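Local coordinates for protein nicotinate phosphoribosyltransferase (Saccharomyces cerevisiae, PDB 1VLP) that catalyses the first step of NAD biosynthesis from nicotinic acid, the ATP-dependent synthesis of nicotinate ribonucleotide from nicotinate and phosphoribosyl diphosphate, at residues Lys19-Thr24 / Tyr105-Glu110; Glu67-Leu72 / Glu111-Thr116; Ile131-Ser134 / Asp139-Leu142. All coordinates share one frame; numbering follows the deposited sequence. Where two conformers were deposited one is given.

Contact 1: residues Lys19-Thr24 / Tyr105-Glu110; sequences KSLLDT and YKLHPE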
ATOM      1  N   LYS A  19       3.066 -14.290 -10.540  1.00  5.87           N
ATOM      2  CA  LYS A  19       3.079 -15.750 -10.446  1.00  6.06           C
ATOM      3  C   LYS A  19       2.359 -16.261  -9.184  1.00  8.56           C
ATOM      4  O   LYS A  19       2.186 -17.475  -9.014  1.00  8.05           O
ATOM      5  CB  LYS A  19       4.516 -16.222 -10.505  1.00  7.44           C
ATOM      6  CG  LYS A  19       5.193 -15.861 -11.808  1.00 11.29           C
ATOM      7  CD  LYS A  19       6.543 -16.491 -11.883  1.00 14.55           C
ATOM      8  CE  LYS A  19       7.313 -16.046 -13.142  1.00 20.05           C
ATOM      9  NZ  LYS A  19       6.692 -16.548 -14.400  1.00  9.99           N
ATOM     10  N   SER A  20       1.901 -15.334  -8.334  1.00  5.04           N
ATOM     11  CA  SER A  20       1.302 -15.747  -7.049  1.00  5.52           C
ATOM     12  C   SER A  20       0.344 -14.681  -6.553  1.00  5.58           C
ATOM     13  O   SER A  20       0.569 -13.490  -6.757  1.00  4.47           O
ATOM     14  CB  SER A  20       2.427 -16.006  -6.014  1.00  5.65           C
ATOM     15  OG  SER A  20       1.897 -16.244  -4.701  1.00  3.29           O
ATOM     16  N   LEU A  21      -0.720 -15.114  -5.893  1.00  4.32           N
ATOM     17  CA  LEU A  21      -1.572 -14.172  -5.175  1.00  3.79           C
ATOM     18  C   LEU A  21      -0.875 -13.559  -3.944  1.00  5.69           C
ATOM     19  O   LEU A  21      -1.361 -12.580  -3.378  1.00  6.68           O
ATOM     20  CB  LEU A  21      -2.850 -14.870  -4.811  1.00  3.26           C
ATOM     21  CG  LEU A  21      -3.745 -15.176  -6.049  1.00  5.46           C
ATOM     22  CD1 LEU A  21      -4.740 -16.174  -5.739  1.00  8.93           C
ATOM     23  CD2 LEU A  21      -4.416 -13.931  -6.542  1.00 13.39           C
ATOM     24  N   LEU A  22       0.267 -14.123  -3.539  1.00  4.52           N
ATOM     25  CA  LEU A  22       1.162 -13.476  -2.539  1.00  3.97           C
ATOM     26  C   LEU A  22       2.140 -12.398  -3.070  1.00  4.92           C
ATOM     27  O   LEU A  22       2.866 -11.760  -2.259  1.00  4.02           O
ATOM     28  CB  LEU A  22       1.998 -14.558  -1.839  1.00  3.45           C
ATOM     29  CG  LEU A  22       1.295 -15.676  -1.015  1.00  6.85           C
ATOM     30  CD1 LEU A  22       2.285 -16.442  -0.165  1.00 12.35           C
ATOM     31  CD2 LEU A  22       0.196 -15.127  -0.201  1.00  9.88           C
ATOM     32  N   ASP A  23       2.201 -12.198  -4.401  1.00  3.37           N
ATOM     33  CA  ASP A  23       2.981 -11.119  -4.990  1.00  2.84           C
ATOM     34  C   ASP A  23       2.144  -9.840  -4.883  1.00  5.93           C
ATOM     35  O   ASP A  23       1.523  -9.355  -5.862  1.00  6.31           O
ATOM     36  CB  ASP A  23       3.396 -11.421  -6.425  1.00  5.10           C
ATOM     37  CG  ASP A  23       4.278 -10.307  -7.017  1.00  8.48           C
ATOM     38  OD1 ASP A  23       4.715  -9.379  -6.241  1.00  7.32           O
ATOM     39  OD2 ASP A  23       4.529 -10.329  -8.260  1.00  6.97           O
ATOM     40  N   THR A  24       2.010  -9.374  -3.653  1.00  4.89           N
ATOM     41  CA  THR A  24       1.151  -8.240  -3.322  1.00  3.31           C
ATOM     42  C   THR A  24       1.567  -7.727  -1.940  1.00  6.51           C
ATOM     43  O   THR A  24       2.351  -8.383  -1.229  1.00  6.25           O
ATOM     44  CB  THR A  24      -0.378  -8.614  -3.285  1.00  4.51           C
ATOM     45  OG1 THR A  24      -1.162  -7.415  -3.291  1.00  4.42           O
ATOM     46  CG2 THR A  24      -0.741  -9.385  -2.073  1.00  5.42           C
ATOM     47  N   TYR A 105     -12.444 -20.671  -5.063  1.00  6.85           N
ATOM     48  CA  TYR A 105     -11.789 -19.383  -5.087  1.00  6.44           C
ATOM     49  C   TYR A 105     -10.959 -19.076  -6.383  1.00  5.49           C
ATOM     50  O   TYR A 105     -10.081 -19.863  -6.798  1.00  5.40           O
ATOM     51  CB  TYR A 105     -10.921 -19.162  -3.834  1.00  6.19           C
ATOM     52  CG  TYR A 105     -10.363 -17.773  -3.873  1.00  5.78           C
ATOM     53  CD1 TYR A 105     -11.164 -16.681  -3.505  1.00  7.69           C
ATOM     54  CD2 TYR A 105      -9.098 -17.523  -4.413  1.00  8.72           C
ATOM     55  CE1 TYR A 105     -10.698 -15.388  -3.620  1.00 10.56           C
ATOM     56  CE2 TYR A 105      -8.617 -16.206  -4.529  1.00  8.65           C
ATOM     57  CZ  TYR A 105      -9.430 -15.162  -4.113  1.00  4.94           C
ATOM     58  OH  TYR A 105      -8.996 -13.870  -4.210  1.00  6.67           O
ATOM     59  N   LYS A 106     -11.211 -17.914  -6.976  1.00  4.32           N
ATOM     60  CA  LYS A 106     -10.357 -17.373  -7.997  1.00  5.18           C
ATOM     61  C   LYS A 106     -10.742 -15.942  -8.278  1.00  5.88           C
ATOM     62  O   LYS A 106     -11.834 -15.500  -7.909  1.00  6.61           O
ATOM     63  CB  LYS A 106     -10.488 -18.175  -9.298  1.00  5.70           C
ATOM     64  CG  LYS A 106     -11.877 -18.150  -9.876  1.00 10.88           C
ATOM     65  CD  LYS A 106     -12.096 -19.292 -10.879  1.00 24.11           C
ATOM     66  CE  LYS A 106     -13.541 -19.847 -10.806  1.00 33.52           C
ATOM     67  NZ  LYS A 106     -13.931 -20.571  -9.534  1.00 34.64           N
ATOM     68  N   LEU A 107      -9.852 -15.246  -8.959  1.00  2.25           N
ATOM     69  CA  LEU A 107     -10.167 -13.925  -9.504  1.00  3.17           C
ATOM     70  C   LEU A 107     -10.892 -14.116 -10.835  1.00  5.00           C
ATOM     71  O   LEU A 107     -10.636 -15.117 -11.563  1.00  5.06           O
ATOM     72  CB  LEU A 107      -8.860 -13.122  -9.690  1.00  3.79           C
ATOM     73  CG  LEU A 107      -8.068 -12.772  -8.430  1.00  7.19           C
ATOM     74  CD1 LEU A 107      -6.793 -12.074  -8.854  1.00  3.92           C
ATOM     75  CD2 LEU A 107      -8.960 -11.896  -7.494  1.00  7.98           C
ATOM     76  N   HIS A 108     -11.755 -13.153 -11.170  1.00  2.16           N
ATOM     77  CA  HIS A 108     -12.500 -13.176 -12.431  1.00  5.34           C
ATOM     78  C   HIS A 108     -12.258 -11.885 -13.162  1.00  3.44           C
ATOM     79  O   HIS A 108     -13.127 -11.017 -13.185  1.00  4.17           O
ATOM     80  CB  HIS A 108     -14.013 -13.383 -12.199  1.00  5.01           C
ATOM     81  CG  HIS A 108     -14.349 -14.600 -11.383  1.00  6.71           C
ATOM     82  ND1 HIS A 108     -14.298 -14.610 -10.000  1.00 21.01           N
ATOM     83  CD2 HIS A 108     -14.733 -15.838 -11.752  1.00  8.34           C
ATOM     84  CE1 HIS A 108     -14.636 -15.808  -9.557  1.00 12.26           C
ATOM     85  NE2 HIS A 108     -14.883 -16.578 -10.605  1.00 11.99           N
ATOM     86  N   PRO A 109     -11.042 -11.698 -13.741  1.00  4.04           N
ATOM     87  CA  PRO A 109     -10.741 -10.414 -14.366  1.00  2.00           C
ATOM     88  C   PRO A 109     -11.686 -10.035 -15.504  1.00  5.20           C
ATOM     89  O   PRO A 109     -11.932  -8.835 -15.741  1.00  4.87           O
ATOM     90  CB  PRO A 109      -9.281 -10.597 -14.858  1.00  2.83           C
ATOM     91  CG  PRO A 109      -9.027 -12.014 -14.869  1.00  2.32           C
ATOM     92  CD  PRO A 109      -9.914 -12.634 -13.842  1.00  4.08           C
ATOM     93  N   GLU A 110     -12.199 -11.041 -16.224  1.00  6.20           N
ATOM     94  CA  GLU A 110     -13.086 -10.799 -17.341  1.00  9.26           C
ATOM     95  C   GLU A 110     -14.409 -10.108 -16.932  1.00 10.68           C
ATOM     96  O   GLU A 110     -14.982  -9.369 -17.719  1.00 14.32           O
ATOM     97  CB  GLU A 110     -13.333 -12.114 -18.095  1.00  8.29           C
ATOM     98  CG  GLU A 110     -14.299 -13.119 -17.405  1.00 14.23           C
ATOM     99  CD  GLU A 110     -13.728 -13.893 -16.204  1.00 21.91           C
ATOM    100  OE1 GLU A 110     -12.511 -13.766 -15.869  1.00 16.56           O
ATOM    101  OE2 GLU A 110     -14.526 -14.662 -15.616  1.00 31.79           O
TER

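Contact 2: residues Glu67-Leu72 / Glu111-Thr116; sequences EQFSYL and EQISFT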
ATOM      1  N   GLU A  67      -3.156  -9.199 -21.972  1.00  4.46           N
ATOM      2  CA  GLU A  67      -2.745 -10.572 -21.698  1.00  2.00           C
ATOM      3  C   GLU A  67      -2.451 -10.837 -20.215  1.00  3.45           C
ATOM      4  O   GLU A  67      -2.970 -11.780 -19.618  1.00  4.70           O
ATOM      5  CB  GLU A  67      -1.585 -10.953 -22.615  1.00  4.52           C
ATOM      6  CG  GLU A  67      -1.173 -12.394 -22.525  1.00  6.35           C
ATOM      7  CD  GLU A  67      -0.315 -12.764 -23.718  1.00  7.50           C
ATOM      8  OE1 GLU A  67       0.864 -12.367 -23.735  1.00  4.25           O
ATOM      9  OE2 GLU A  67      -0.815 -13.423 -24.655  1.00  7.76           O
ATOM     10  N   GLN A  68      -1.620  -9.995 -19.617  1.00  2.00           N
ATOM     11  CA  GLN A  68      -1.204 -10.108 -18.231  1.00  3.36           C
ATOM     12  C   GLN A  68      -2.390 -10.023 -17.245  1.00  2.00           C
ATOM     13  O   GLN A  68      -2.472 -10.771 -16.276  1.00  2.97           O
ATOM     14  CB  GLN A  68      -0.095  -9.090 -17.920  1.00  2.45           C
ATOM     15  CG  GLN A  68       1.211  -9.358 -18.633  1.00  7.13           C
ATOM     16  CD  GLN A  68       1.961 -10.569 -18.143  1.00  6.94           C
ATOM     17  OE1 GLN A  68       1.949 -10.868 -16.966  1.00  4.28           O
ATOM     18  NE2 GLN A  68       2.639 -11.245 -19.043  1.00  4.48           N
ATOM     19  N   PHE A  69      -3.331  -9.125 -17.531  1.00  2.80           N
ATOM     20  CA  PHE A  69      -4.507  -9.024 -16.704  1.00  3.81           C
ATOM     21  C   PHE A  69      -5.285 -10.326 -16.766  1.00  4.40           C
ATOM     22  O   PHE A  69      -5.802 -10.780 -15.741  1.00  2.92           O
ATOM     23  CB  PHE A  69      -5.422  -7.876 -17.126  1.00  5.61           C
ATOM     24  CG  PHE A  69      -4.860  -6.476 -16.915  1.00  3.78           C
ATOM     25  CD1 PHE A  69      -3.668  -6.217 -16.226  1.00  2.00           C
ATOM     26  CD2 PHE A  69      -5.544  -5.391 -17.448  1.00  4.12           C
ATOM     27  CE1 PHE A  69      -3.215  -4.911 -16.026  1.00  7.31           C
ATOM     28  CE2 PHE A  69      -5.082  -4.094 -17.277  1.00  6.03           C
ATOM     29  CZ  PHE A  69      -3.908  -3.857 -16.583  1.00  5.50           C
ATOM     30  N   SER A  70      -5.411 -10.914 -17.959  1.00  4.10           N
ATOM     31  CA  SER A  70      -6.181 -12.154 -18.065  1.00  4.32           C
ATOM     32  C   SER A  70      -5.564 -13.276 -17.219  1.00  2.00           C
ATOM     33  O   SER A  70      -6.263 -14.114 -16.657  1.00  2.00           O
ATOM     34  CB  SER A  70      -6.342 -12.579 -19.520  1.00  5.36           C
ATOM     35  OG  SER A  70      -5.138 -13.112 -20.071  1.00  4.96           O
ATOM     36  N   TYR A  71      -4.222 -13.314 -17.161  1.00  2.00           N
ATOM     37  CA  TYR A  71      -3.514 -14.336 -16.409  1.00  2.00           C
ATOM     38  C   TYR A  71      -3.820 -14.305 -14.917  1.00  2.47           C
ATOM     39  O   TYR A  71      -3.702 -15.300 -14.210  1.00  3.17           O
ATOM     40  CB  TYR A  71      -2.013 -14.152 -16.576  1.00  3.11           C
ATOM     41  CG  TYR A  71      -1.446 -14.381 -17.959  1.00  2.00           C
ATOM     42  CD1 TYR A  71      -2.124 -15.152 -18.956  1.00  3.01           C
ATOM     43  CD2 TYR A  71      -0.197 -13.887 -18.261  1.00  3.11           C
ATOM     44  CE1 TYR A  71      -1.542 -15.398 -20.210  1.00  2.00           C
ATOM     45  CE2 TYR A  71       0.377 -14.112 -19.515  1.00  4.13           C
ATOM     46  CZ  TYR A  71      -0.271 -14.869 -20.472  1.00  2.51           C
ATOM     47  OH  TYR A  71       0.318 -15.056 -21.697  1.00  2.00           O
ATOM     48  N   LEU A  72      -4.223 -13.161 -14.419  1.00  2.00           N
ATOM     49  CA  LEU A  72      -4.642 -13.089 -13.001  1.00  3.43           C
ATOM     50  C   LEU A  72      -5.762 -14.063 -12.702  1.00  4.40           C
ATOM     51  O   LEU A  72      -5.892 -14.562 -11.585  1.00  4.93           O
ATOM     52  CB  LEU A  72      -5.099 -11.671 -12.652  1.00  3.88           C
ATOM     53  CG  LEU A  72      -4.021 -10.606 -12.819  1.00  7.26           C
ATOM     54  CD1 LEU A  72      -4.598  -9.230 -12.490  1.00  8.11           C
ATOM     55  CD2 LEU A  72      -2.730 -10.868 -11.980  1.00  6.73           C
ATOM     56  N   GLU A 111     -14.852 -10.342 -15.706  1.00  9.16           N
ATOM     57  CA  GLU A 111     -16.048  -9.736 -15.136  1.00 11.45           C
ATOM     58  C   GLU A 111     -15.738  -8.495 -14.334  1.00 10.99           C
ATOM     59  O   GLU A 111     -16.490  -7.540 -14.386  1.00 11.72           O
ATOM     60  CB  GLU A 111     -16.737 -10.731 -14.195  1.00 13.71           C
ATOM     61  CG  GLU A 111     -17.327 -11.986 -14.879  1.00 23.46           C
ATOM     62  CD  GLU A 111     -18.019 -12.957 -13.887  1.00 22.51           C
ATOM     63  OE1 GLU A 111     -17.786 -12.860 -12.650  1.00 32.77           O
ATOM     64  OE2 GLU A 111     -18.797 -13.825 -14.358  1.00 42.33           O
ATOM     65  N   GLN A 112     -14.605  -8.476 -13.634  1.00  6.22           N
ATOM     66  CA  GLN A 112     -14.265  -7.374 -12.723  1.00  5.45           C
ATOM     67  C   GLN A 112     -13.524  -6.197 -13.362  1.00  4.18           C
ATOM     68  O   GLN A 112     -13.716  -5.066 -12.922  1.00  6.46           O
ATOM     69  CB  GLN A 112     -13.422  -7.866 -11.561  1.00  4.23           C
ATOM     70  CG  GLN A 112     -14.173  -8.013 -10.260  1.00 15.30           C
ATOM     71  CD  GLN A 112     -15.280  -9.047 -10.342  1.00 19.79           C
ATOM     72  OE1 GLN A 112     -16.435  -8.693 -10.580  1.00 22.28           O
ATOM     73  NE2 GLN A 112     -14.939 -10.325 -10.128  1.00  6.57           N
ATOM     74  N   ILE A 113     -12.631  -6.462 -14.320  1.00  3.33           N
ATOM     75  CA  ILE A 113     -11.824  -5.382 -14.935  1.00  4.06           C
ATOM     76  C   ILE A 113     -12.465  -4.905 -16.217  1.00  5.47           C
ATOM     77  O   ILE A 113     -12.775  -5.725 -17.108  1.00  5.79           O
ATOM     78  CB  ILE A 113     -10.376  -5.835 -15.251  1.00  3.29           C
ATOM     79  CG1 ILE A 113      -9.720  -6.413 -14.010  1.00  2.13           C
ATOM     80  CG2 ILE A 113      -9.575  -4.703 -15.818  1.00  5.20           C
ATOM     81  CD1 ILE A 113      -8.300  -6.984 -14.275  1.00  3.23           C
ATOM     82  N   SER A 114     -12.675  -3.598 -16.295  0.50  2.00           N
ATOM     83  CA  SER A 114     -13.041  -2.957 -17.521  0.50  2.00           C
ATOM     84  C   SER A 114     -11.847  -2.129 -17.937  0.50  2.00           C
ATOM     85  O   SER A 114     -11.589  -1.139 -17.336  0.50  2.00           O
ATOM     86  CB  SER A 114     -14.222  -2.017 -17.298  0.50  3.57           C
ATOM     87  OG  SER A 114     -14.492  -1.259 -18.474  0.50  3.58           O
ATOM     88  N   PHE A 115     -11.121  -2.602 -18.950  1.00  2.22           N
ATOM     89  CA  PHE A 115      -9.879  -1.977 -19.443  1.00  5.84           C
ATOM     90  C   PHE A 115     -10.057  -1.594 -20.907  1.00  6.84           C
ATOM     91  O   PHE A 115     -10.295  -2.450 -21.789  1.00  4.38           O
ATOM     92  CB  PHE A 115      -8.735  -2.978 -19.247  1.00  5.02           C
ATOM     93  CG  PHE A 115      -7.428  -2.571 -19.841  1.00  6.02           C
ATOM     94  CD1 PHE A 115      -7.011  -1.222 -19.893  1.00  5.65           C
ATOM     95  CD2 PHE A 115      -6.580  -3.550 -20.360  1.00  7.87           C
ATOM     96  CE1 PHE A 115      -5.758  -0.888 -20.394  1.00  5.71           C
ATOM     97  CE2 PHE A 115      -5.332  -3.214 -20.887  1.00  7.75           C
ATOM     98  CZ  PHE A 115      -4.921  -1.881 -20.919  1.00  5.80           C
ATOM     99  N   THR A 116     -10.072  -0.286 -21.134  1.00  6.78           N
ATOM    100  CA  THR A 116     -10.101   0.303 -22.449  1.00  7.80           C
ATOM    101  C   THR A 116      -8.897   1.258 -22.570  1.00  7.95           C
ATOM    102  O   THR A 116      -8.203   1.604 -21.593  1.00  6.44           O
ATOM    103  CB  THR A 116     -11.441   1.062 -22.691  1.00  7.53           C
ATOM    104  OG1 THR A 116     -11.617   2.060 -21.692  1.00 10.52           O
ATOM    105  CG2 THR A 116     -12.602   0.116 -22.613  1.00  9.21           C
TER

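Contact 3: residues Ile131-Ser134 / Asp139-Leu142; sequences ILVS and DTIL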
ATOM      1  N   ILE A 131      -9.215   2.202 -16.722  1.00  5.19           N
ATOM      2  CA  ILE A 131      -9.410   0.950 -15.976  1.00  2.63           C
ATOM      3  C   ILE A 131     -10.344   1.153 -14.816  1.00  4.26           C
ATOM      4  O   ILE A 131     -10.064   1.958 -13.939  1.00  5.01           O
ATOM      5  CB  ILE A 131      -8.084   0.312 -15.507  1.00  2.36           C
ATOM      6  CG1 ILE A 131      -7.149   0.013 -16.696  1.00  4.18           C
ATOM      7  CG2 ILE A 131      -8.354  -1.021 -14.776  1.00  8.71           C
ATOM      8  CD1 ILE A 131      -5.678  -0.160 -16.273  1.00  7.40           C
ATOM      9  N   LEU A 132     -11.455   0.427 -14.834  1.00  4.64           N
ATOM     10  CA  LEU A 132     -12.354   0.322 -13.693  1.00  6.25           C
ATOM     11  C   LEU A 132     -12.443  -1.116 -13.214  1.00  3.47           C
ATOM     12  O   LEU A 132     -12.523  -2.026 -14.016  1.00  7.64           O
ATOM     13  CB  LEU A 132     -13.743   0.784 -14.088  1.00  5.91           C
ATOM     14  CG  LEU A 132     -13.893   2.263 -14.416  1.00 11.45           C
ATOM     15  CD1 LEU A 132     -15.260   2.466 -14.972  1.00 20.44           C
ATOM     16  CD2 LEU A 132     -13.677   3.094 -13.190  1.00 10.41           C
ATOM     17  N   VAL A 133     -12.392  -1.314 -11.899  1.00  3.44           N
ATOM     18  CA  VAL A 133     -12.502  -2.616 -11.298  1.00  2.31           C
ATOM     19  C   VAL A 133     -13.749  -2.608 -10.370  1.00  3.59           C
ATOM     20  O   VAL A 133     -13.817  -1.809  -9.433  1.00  4.13           O
ATOM     21  CB  VAL A 133     -11.241  -3.016 -10.516  1.00  3.47           C
ATOM     22  CG1 VAL A 133     -11.336  -4.423 -10.065  1.00  8.60           C
ATOM     23  CG2 VAL A 133      -9.937  -2.768 -11.328  1.00  4.74           C
ATOM     24  N   SER A 134     -14.754  -3.408 -10.700  0.50  2.00           N
ATOM     25  CA  SER A 134     -16.011  -3.293 -10.010  0.50  2.00           C
ATOM     26  C   SER A 134     -16.634  -4.660  -9.793  0.50  2.00           C
ATOM     27  O   SER A 134     -16.538  -5.587 -10.595  0.50  2.00           O
ATOM     28  CB  SER A 134     -16.937  -2.345 -10.767  0.50  2.00           C
ATOM     29  OG  SER A 134     -18.188  -2.129 -10.124  0.50  2.00           O
ATOM     30  N   ASP A 139     -14.393  -9.664  -4.045  1.00  2.06           N
ATOM     31  CA  ASP A 139     -13.965 -10.066  -5.396  1.00  2.88           C
ATOM     32  C   ASP A 139     -13.013  -9.071  -6.038  1.00  3.78           C
ATOM     33  O   ASP A 139     -12.394  -9.389  -7.083  1.00  8.86           O
ATOM     34  CB  ASP A 139     -15.165 -10.204  -6.355  1.00  3.54           C
ATOM     35  CG  ASP A 139     -15.997 -11.435  -6.090  1.00 10.26           C
ATOM     36  OD1 ASP A 139     -15.566 -12.311  -5.336  1.00 16.14           O
ATOM     37  OD2 ASP A 139     -17.111 -11.506  -6.635  1.00 14.39           O
ATOM     38  N   THR A 140     -12.937  -7.847  -5.505  1.00  3.96           N
ATOM     39  CA  THR A 140     -12.212  -6.764  -6.171  1.00  5.36           C
ATOM     40  C   THR A 140     -10.974  -6.252  -5.431  1.00  3.94           C
ATOM     41  O   THR A 140     -10.025  -5.671  -6.064  1.00  2.88           O
ATOM     42  CB  THR A 140     -13.167  -5.581  -6.487  1.00  5.84           C
ATOM     43  OG1 THR A 140     -13.724  -5.092  -5.297  1.00 12.23           O
ATOM     44  CG2 THR A 140     -14.274  -6.054  -7.423  1.00  9.02           C
ATOM     45  N   ILE A 141     -10.991  -6.425  -4.115  1.00  4.54           N
ATOM     46  CA  ILE A 141      -9.930  -5.876  -3.238  1.00  5.24           C
ATOM     47  C   ILE A 141      -8.467  -6.249  -3.621  1.00  6.28           C
ATOM     48  O   ILE A 141      -7.548  -5.440  -3.432  1.00  4.77           O
ATOM     49  CB  ILE A 141     -10.266  -6.205  -1.764  1.00  5.52           C
ATOM     50  CG1 ILE A 141      -9.348  -5.444  -0.816  1.00 10.30           C
ATOM     51  CG2 ILE A 141     -10.213  -7.712  -1.512  1.00  7.72           C
ATOM     52  CD1 ILE A 141     -10.031  -4.736   0.182  1.00 13.42           C
ATOM     53  N   LEU A 142      -8.229  -7.453  -4.160  1.00  2.00           N
ATOM     54  CA  LEU A 142      -6.851  -7.829  -4.425  1.00  2.96           C
ATOM     55  C   LEU A 142      -6.268  -7.159  -5.664  1.00  2.00           C
ATOM     56  O   LEU A 142      -5.061  -7.189  -5.856  1.00  4.85           O
ATOM     57  CB  LEU A 142      -6.732  -9.354  -4.537  1.00  2.57           C
ATOM     58  CG  LEU A 142      -7.042 -10.141  -3.257  1.00  2.38           C
ATOM     59  CD1 LEU A 142      -6.647 -11.633  -3.451  1.00  2.41           C
ATOM     60  CD2 LEU A 142      -6.359  -9.564  -2.031  1.00  3.55           C
TER

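Contact 1: residues Lys19-Thr24 / Tyr105-Glu110
L21 lays its two methyls against Y105 and L107, joining the type I beta turn S20-D23, ahead of helix 26-38, to the irregular chain that leads into helix 109-112. The contact lies inside the NAPRTase N-terminal domain, away from the residues thought to bind nicotinate and phosphoribosyl diphosphate, and all three residues are buried.

Across the contact the interaction is purely apolar. L21 CD1 meets the edge of the Y105 ring, close to the ring plane, 4.1 Å from CE2 of Y105. The other branch, L21 CD2, packs 3.8 Å from L107 CD1, the two leucine side chains lying antiparallel alongside each other. In Y105, CG anti to the backbone N (chi1 -176°) brings the CE2 edge to the leucine. L21 also touches F77, while the Y105 ring makes an edge-to-face pair with Y99.

The polar bonds do not cross the contact; some close the turn, others tie it to the rest of the chain. D23 N bonds S20 O at 3.1 Å, closing the turn. D23 then serves as the centre of an inverse gamma turn, its OD1 in a salt bridge with R194 and a hydrogen bond with N227. On the other segment, H108 takes the N-cap position of helix 109-112. S20 OG, which also bonds E81, accepts from L22 N at 2.9 Å with an N-H...O angle of 151°, an ST turn.

Contact 2: residues Glu67-Leu72 / Glu111-Thr116
I113 and F115, two residues apart on strand 113-120, both point toward F69 of helix 59-71, so that the helix packs on one side of the outermost strand of an antiparallel sheet. I113 is the first residue to leave helical geometry after helix 109-112. Its CG1 branch runs out extended (chi2 176°) and sets CD1 4.1 Å from F69 CB, at the root of the phenylalanine. Between the two contact residues, S114 is bonded through its backbone to L132 of the neighbouring strand. F115 supplies a ring face: F69 CE2 hangs over it, offset toward the rim, 3.5 Å from F115 CD2. The ring pair is oblique, with planes at 57° and centroids 5.0 Å apart. With an alanine here that face would be gone, and the F69 ring would probably border a gap and be freer to turn. F115 also rests on L129 and I131, whereas F69 continues onto L147 and L150 of helix 144-159, filling the space between helix and sheet. In helix 59-71, S70 OG gives E67 O a second bond of 2.6 Å beside that from Y71 N, tilted 17° from the carbonyl plane.

Contact 3: residues Ile131-Ser134 / Asp139-Leu142
T140 sets its methyl against the backbone carbonyl group of S134, with CG2 of T140 3.6 Å from S134 C and 3.9 Å from S134 O. This is van der Waals packing of a methyl on a strand end; no hydrogen bond crosses between 131-134 and 139-142. The second touch is looser: V133 CG1 comes to 4.2 Å from T140 CB.

The threonine is divided by role. With chi1 at 60°, OG1 lies between the backbone N and carbonyl carbon of T140 and hydrogen-bonds S136 O, just before helix 137-140. The same rotation leaves CG2 for the strand. T140 is buried, and V44 and Y46 of strand 43-50 also touch it, so the residue packs against two adjacent strands.

On the strand, V133 points toward 139-142 and also touches Y143, while S134 points away, its OG bonded to T45 OG1 and V44 O. Beyond T140, I141 turns away from the strand and packs on M31, H32 and V35 of helix 26-38.

The nearest CA atoms, those of S134 and T140, are 6.4 Å apart. So close a return, with the weakly bonded helix 137-140 folded back over the end of strand 126-134, is a tight strand-to-helix connection at the end of an antiparallel sheet, in a mixed alpha and beta N-terminal domain, leading on to helix 144-159.

The three contacts lie close together on one side of the chain's centre, with their own centres 10 to 11 Å apart, all in the N-terminal domain of the enzyme. Contacts 1 and 2 share helix 109-112 and cross along the chain, whereas contact 3 follows both in series. Packing of P109 on F69 O and S70 O connects contact 1 to contact 2, and Y105 OH against L142 CD1 connects contact 1 to contact 3. Strands 113-120 and 126-134, neighbours in the antiparallel sheet, tie contacts 2 and 3 together. Thus the N-terminal loop, helix 59-71 and helix 137-140 after strand 126-134 gather round residues 105-116 beside one edge of the sheet.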